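Local coordinates for uncharacterized protein (Thermotoga maritima, PDB 1VMJ), which is of unknown function but belongs to the UPF0047 (YjbQ) family and may act as a thiamin phosphate synthase, at residues N65-P69 with G70-D74; H73-E76 with V77-E80. All coordinates share one frame; numbering follows the deposited sequence.

Interaction 1 of 2, residues N65-P69 with G70-D74; sequences NDDEP and GLHHD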
loop_
_atom_site.group_PDB
_atom_site.type_symbol
_atom_site.label_atom_id
_atom_site.label_comp_id
_atom_site.label_asym_id
_atom_site.label_seq_id
_atom_site.Cartn_x
_atom_site.Cartn_y
_atom_site.Cartn_z
ATOM N N ASN A 65 6.190 7.486 7.940
ATOM C CA ASN A 65 6.218 7.127 9.347
ATOM C C ASN A 65 6.993 8.176 10.127
ATOM O O ASN A 65 7.118 9.275 9.667
ATOM C CB ASN A 65 6.722 5.683 9.546
ATOM C CG ASN A 65 5.979 4.994 10.690
ATOM O OD1 ASN A 65 6.205 5.338 11.854
ATOM N ND2 ASN A 65 4.998 4.143 10.362
ATOM N N ASP A 66 7.497 7.839 11.304
ATOM C CA ASP A 66 8.151 8.827 12.170
ATOM C C ASP A 66 9.592 9.063 11.761
ATOM O O ASP A 66 10.293 8.128 11.386
ATOM C CB ASP A 66 8.165 8.280 13.607
ATOM C CG ASP A 66 8.232 9.372 14.680
ATOM O OD1 ASP A 66 8.291 10.591 14.400
ATOM O OD2 ASP A 66 8.203 8.961 15.860
ATOM N N ASP A 67 10.049 10.303 11.884
ATOM C CA ASP A 67 11.469 10.598 11.781
ATOM C C ASP A 67 12.068 10.598 13.186
ATOM O O ASP A 67 12.191 11.627 13.839
ATOM C CB ASP A 67 11.712 11.948 11.090
ATOM C CG ASP A 67 13.144 12.110 10.590
ATOM O OD1 ASP A 67 13.990 11.203 10.804
ATOM O OD2 ASP A 67 13.439 13.164 9.986
ATOM N N GLU A 68 12.393 9.411 13.658
ATOM C CA GLU A 68 12.929 9.213 15.001
ATOM C C GLU A 68 13.961 8.096 14.870
ATOM O O GLU A 68 13.647 7.040 14.345
ATOM C CB GLU A 68 11.807 8.838 15.964
ATOM C CG GLU A 68 12.166 8.943 17.420
ATOM C CD GLU A 68 12.913 7.725 17.928
ATOM O OE1 GLU A 68 12.397 6.601 17.768
ATOM O OE2 GLU A 68 14.016 7.888 18.487
ATOM N N PRO A 69 15.202 8.325 15.324
ATOM C CA PRO A 69 16.267 7.362 15.066
ATOM C C PRO A 69 16.052 5.993 15.697
ATOM O O PRO A 69 16.439 4.992 15.102
ATOM C CB PRO A 69 17.516 8.038 15.640
ATOM C CG PRO A 69 17.042 9.101 16.523
ATOM C CD PRO A 69 15.688 9.504 16.065
ATOM N N GLY A 70 15.463 5.955 16.888
ATOM C CA GLY A 70 15.162 4.689 17.547
ATOM C C GLY A 70 14.254 3.849 16.674
ATOM O O GLY A 70 14.495 2.661 16.465
ATOM N N LEU A 71 13.216 4.470 16.124
ATOM C CA LEU A 71 12.280 3.741 15.271
ATOM C C LEU A 71 12.922 3.262 13.982
ATOM O O LEU A 71 12.642 2.160 13.527
ATOM C CB LEU A 71 11.035 4.575 14.997
ATOM C CG LEU A 71 9.913 3.816 14.303
ATOM C CD1 LEU A 71 9.363 2.778 15.279
ATOM C CD2 LEU A 71 8.775 4.706 13.829
ATOM N N HIS A 72 13.807 4.077 13.403
ATOM C CA HIS A 72 14.543 3.648 12.217
ATOM C C HIS A 72 15.370 2.413 12.494
ATOM O O HIS A 72 15.371 1.477 11.698
ATOM C CB HIS A 72 15.409 4.770 11.693
ATOM C CG HIS A 72 14.613 5.911 11.159
ATOM N ND1 HIS A 72 15.193 7.092 10.760
ATOM C CD2 HIS A 72 13.278 6.064 10.974
ATOM C CE1 HIS A 72 14.256 7.921 10.336
ATOM N NE2 HIS A 72 13.085 7.324 10.454
ATOM N N HIS A 73 16.035 2.406 13.644
ATOM C CA HIS A 73 16.736 1.224 14.089
ATOM C C HIS A 73 15.781 0.030 14.230
ATOM O O HIS A 73 16.066 -1.069 13.756
ATOM C CB HIS A 73 17.470 1.483 15.406
ATOM C CG HIS A 73 18.078 0.254 15.987
ATOM N ND1 HIS A 73 19.322 -0.207 15.617
ATOM C CD2 HIS A 73 17.595 -0.640 16.883
ATOM C CE1 HIS A 73 19.590 -1.319 16.280
ATOM N NE2 HIS A 73 18.562 -1.596 17.066
ATOM N N ASP A 74 14.624 0.258 14.838
ATOM C CA ASP A 74 13.649 -0.813 15.001
ATOM C C ASP A 74 13.165 -1.373 13.662
ATOM O O ASP A 74 13.045 -2.580 13.515
ATOM C CB ASP A 74 12.444 -0.322 15.812
ATOM C CG ASP A 74 12.816 0.100 17.236
ATOM O OD1 ASP A 74 13.822 -0.422 17.779
ATOM O OD2 ASP A 74 12.111 0.943 17.815
#

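Interaction 2 of 2, residues H73-E76 with V77-E80; sequences HDFE and VWLE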
loop_
_atom_site.group_PDB
_atom_site.type_symbol
_atom_site.label_atom_id
_atom_site.label_comp_id
_atom_site.label_asym_id
_atom_site.label_seq_id
_atom_site.Cartn_x
_atom_site.Cartn_y
_atom_site.Cartn_z
ATOM N N HIS A 73 16.035 2.406 13.644
ATOM C CA HIS A 73 16.736 1.224 14.089
ATOM C C HIS A 73 15.781 0.030 14.230
ATOM O O HIS A 73 16.066 -1.069 13.756
ATOM C CB HIS A 73 17.470 1.483 15.406
ATOM C CG HIS A 73 18.078 0.254 15.987
ATOM N ND1 HIS A 73 19.322 -0.207 15.617
ATOM C CD2 HIS A 73 17.595 -0.640 16.883
ATOM C CE1 HIS A 73 19.590 -1.319 16.280
ATOM N NE2 HIS A 73 18.562 -1.596 17.066
ATOM N N ASP A 74 14.624 0.258 14.838
ATOM C CA ASP A 74 13.649 -0.813 15.001
ATOM C C ASP A 74 13.165 -1.373 13.662
ATOM O O ASP A 74 13.045 -2.580 13.515
ATOM C CB ASP A 74 12.444 -0.322 15.812
ATOM C CG ASP A 74 12.816 0.100 17.236
ATOM O OD1 ASP A 74 13.822 -0.422 17.779
ATOM O OD2 ASP A 74 12.111 0.943 17.815
ATOM N N PHE A 75 12.930 -0.519 12.669
ATOM C CA PHE A 75 12.536 -1.007 11.340
ATOM C C PHE A 75 13.650 -1.878 10.736
ATOM O O PHE A 75 13.380 -2.904 10.130
ATOM C CB PHE A 75 12.184 0.149 10.372
ATOM C CG PHE A 75 10.768 0.621 10.472
ATOM C CD1 PHE A 75 9.721 -0.197 10.116
ATOM C CD2 PHE A 75 10.493 1.916 10.855
ATOM C CE1 PHE A 75 8.410 0.278 10.170
ATOM C CE2 PHE A 75 9.193 2.375 10.919
ATOM C CZ PHE A 75 8.163 1.563 10.579
ATOM N N GLU A 76 14.895 -1.445 10.867
ATOM C CA GLU A 76 16.028 -2.226 10.351
ATOM C C GLU A 76 16.044 -3.624 10.949
ATOM O O GLU A 76 16.148 -4.643 10.232
ATOM C CB GLU A 76 17.345 -1.482 10.613
ATOM C CG GLU A 76 18.599 -2.344 10.575
ATOM C CD GLU A 76 18.985 -2.871 9.204
ATOM O OE1 GLU A 76 18.522 -2.349 8.176
ATOM O OE2 GLU A 76 19.801 -3.821 9.163
ATOM N N VAL A 77 15.947 -3.683 12.265
ATOM C CA VAL A 77 15.957 -4.967 12.976
ATOM C C VAL A 77 14.756 -5.839 12.556
ATOM O O VAL A 77 14.883 -7.027 12.310
ATOM C CB VAL A 77 15.947 -4.747 14.510
ATOM C CG1 VAL A 77 15.701 -6.053 15.243
ATOM C CG2 VAL A 77 17.255 -4.086 14.948
ATOM N N TRP A 78 13.588 -5.218 12.466
ATOM C CA TRP A 78 12.349 -5.935 12.128
ATOM C C TRP A 78 12.339 -6.468 10.714
ATOM O O TRP A 78 11.966 -7.605 10.480
ATOM C CB TRP A 78 11.209 -4.966 12.327
ATOM C CG TRP A 78 9.858 -5.467 12.113
ATOM C CD1 TRP A 78 9.236 -6.453 12.811
ATOM C CD2 TRP A 78 8.889 -4.947 11.204
ATOM N NE1 TRP A 78 7.930 -6.590 12.380
ATOM C CE2 TRP A 78 7.701 -5.671 11.399
ATOM C CE3 TRP A 78 8.907 -3.928 10.236
ATOM C CZ2 TRP A 78 6.547 -5.416 10.665
ATOM C CZ3 TRP A 78 7.739 -3.677 9.502
ATOM C CH2 TRP A 78 6.589 -4.419 9.720
ATOM N N LEU A 79 12.801 -5.666 9.776
ATOM C CA LEU A 79 12.847 -6.085 8.401
ATOM C C LEU A 79 13.862 -7.181 8.198
ATOM O O LEU A 79 13.674 -8.046 7.341
ATOM C CB LEU A 79 13.171 -4.903 7.482
ATOM C CG LEU A 79 12.077 -3.842 7.353
ATOM C CD1 LEU A 79 12.591 -2.537 6.728
ATOM C CD2 LEU A 79 10.909 -4.418 6.535
ATOM N N GLU A 80 14.956 -7.147 8.954
ATOM C CA GLU A 80 15.926 -8.231 8.896
ATOM C C GLU A 80 15.362 -9.532 9.460
ATOM O O GLU A 80 15.739 -10.632 9.029
ATOM C CB GLU A 80 17.234 -7.865 9.594
ATOM C CG GLU A 80 18.255 -7.223 8.675
ATOM C CD GLU A 80 18.893 -8.228 7.747
ATOM O OE1 GLU A 80 19.878 -8.892 8.145
ATOM O OE2 GLU A 80 18.410 -8.375 6.601
#

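Interaction 1 of 2, residues N65-P69 with G70-D74
Glu-68 sits at the N-cap of helix 69-82, and its carboxylate spans the backbone NH groups of Gly-70 and Leu-71, where its negative charge probably also offsets the positive end of the helix dipole. Gly-70 N gives its hydrogen to Glu-68 OE2 at 2.9 Å. Leu-71 N bonds to the other oxygen, Glu-68 OE1, at 2.8 Å, and both donors arrive from above the carboxylate plane. The bend at chi2 (-82°) folds the glutamate back over this first turn. Glu-68 OE1 also accepts from ND1 of His-93 of the second subunit, a sodium ligand, which is consistent with a second-shell place for Glu-68. Shortening the side chain to an alanine is likely to leave both NH groups without their capping acceptor and ND1 of His-93 of the second subunit without this bond. Further along the Leu-71 side chain, CD2 meets Asn-65 OD1 at 3.3 Å, the two side chains crossing at about a right angle, and also packs on Asp-66 CB. That amide oxygen bonds to His-104 of the second subunit, another sodium ligand. His-72 N closes a helical bond to Glu-68 O at 3.1 Å, and the same oxygen lies over one face of the His-72 ring, toward the rim. The ring's NE2 makes a weak, bent bond to Asp-66 O, 3.1 Å away, while CE1 lies 3.3 Å from Asp-67 OD1. Ring and carboxylate planes are 20° apart, and Asp-67 OD2 is held by Asn-32. Last comes His-73, whose N meets Pro-69 O at 3.0 Å in a nearly straight bond (167°).

Interaction 2 of 2, residues H73-E76 with V77-E80
Between His-73-Glu-76 and Val-77-Glu-80 the backbone is regular alpha-helix, each residue of the second four donating its NH to the carbonyl four positions earlier, from Val-77 N to His-73 O at 3.0 Å through to Glu-80 N and Glu-76 O at 3.1 Å. On the exposed side, Val-77 CG2 sits over one face of the His-73 imidazole in a CH-pi contact, 3.9 Å from the ring centroid and 29° off its normal. NE2 of His-73 is the ring atom nearest that methyl, at 3.5 Å. The contact follows from the torsions: chi1 of 173° swings the histidine ring to the carbonyl side of its own residue, while CG2 of the valine lies beside its backbone N and so reaches back one turn. Toward the interior, Phe-75 and Trp-78 lie side by side and point the same way. CE3 of the indole comes to 3.8 Å from CD1 of Phe-75, meeting the phenyl ring at its edge, near its plane. Both rings also press on helix 101-110, at Met-110 and Ile-109, and Trp-78 NE1 bonds to Leu-82 O of the second subunit. Leu-79 lays its CG against the Phe-75 carbonyl, 3.2 Å from O. On the same outward flank as His-73 and Val-77, Glu-76 and Glu-80 run alongside each other, their carboxylate planes 21° apart, with Glu-76 OE2 at 3.8 Å from Glu-80 CG. Their like charges, 5.2 Å apart between Glu-76 OE2 and Glu-80 OE1, are probably offset by salt bridges to Arg-28 and Lys-106 respectively. This division of faces, apolar residues turned to helix 101-110 and the second subunit, acids on the outward face, is that of an amphipathic helix.

Interactions 1 and 2 are successive parts of helix 69-82, with centres 9 Å apart and with His-73 and Asp-74 in common. They touch where Asn-65 CG packs on Phe-75 CZ at 4.1 Å, joining the end of strand 60-65 to the inner face of the helix. The side chain of Asp-66 in interaction 1 lies about 4 Å from a bound sodium ion, that of Asp-74 about 9 Å from one. Asp-74, common to both, and Glu-68 of interaction 1 both bond to His-93 of the second subunit, a sodium ligand, and probably help to place it. Interaction 2 carries the interface on through Trp-78, bonded to the second subunit, probably farther from the metal.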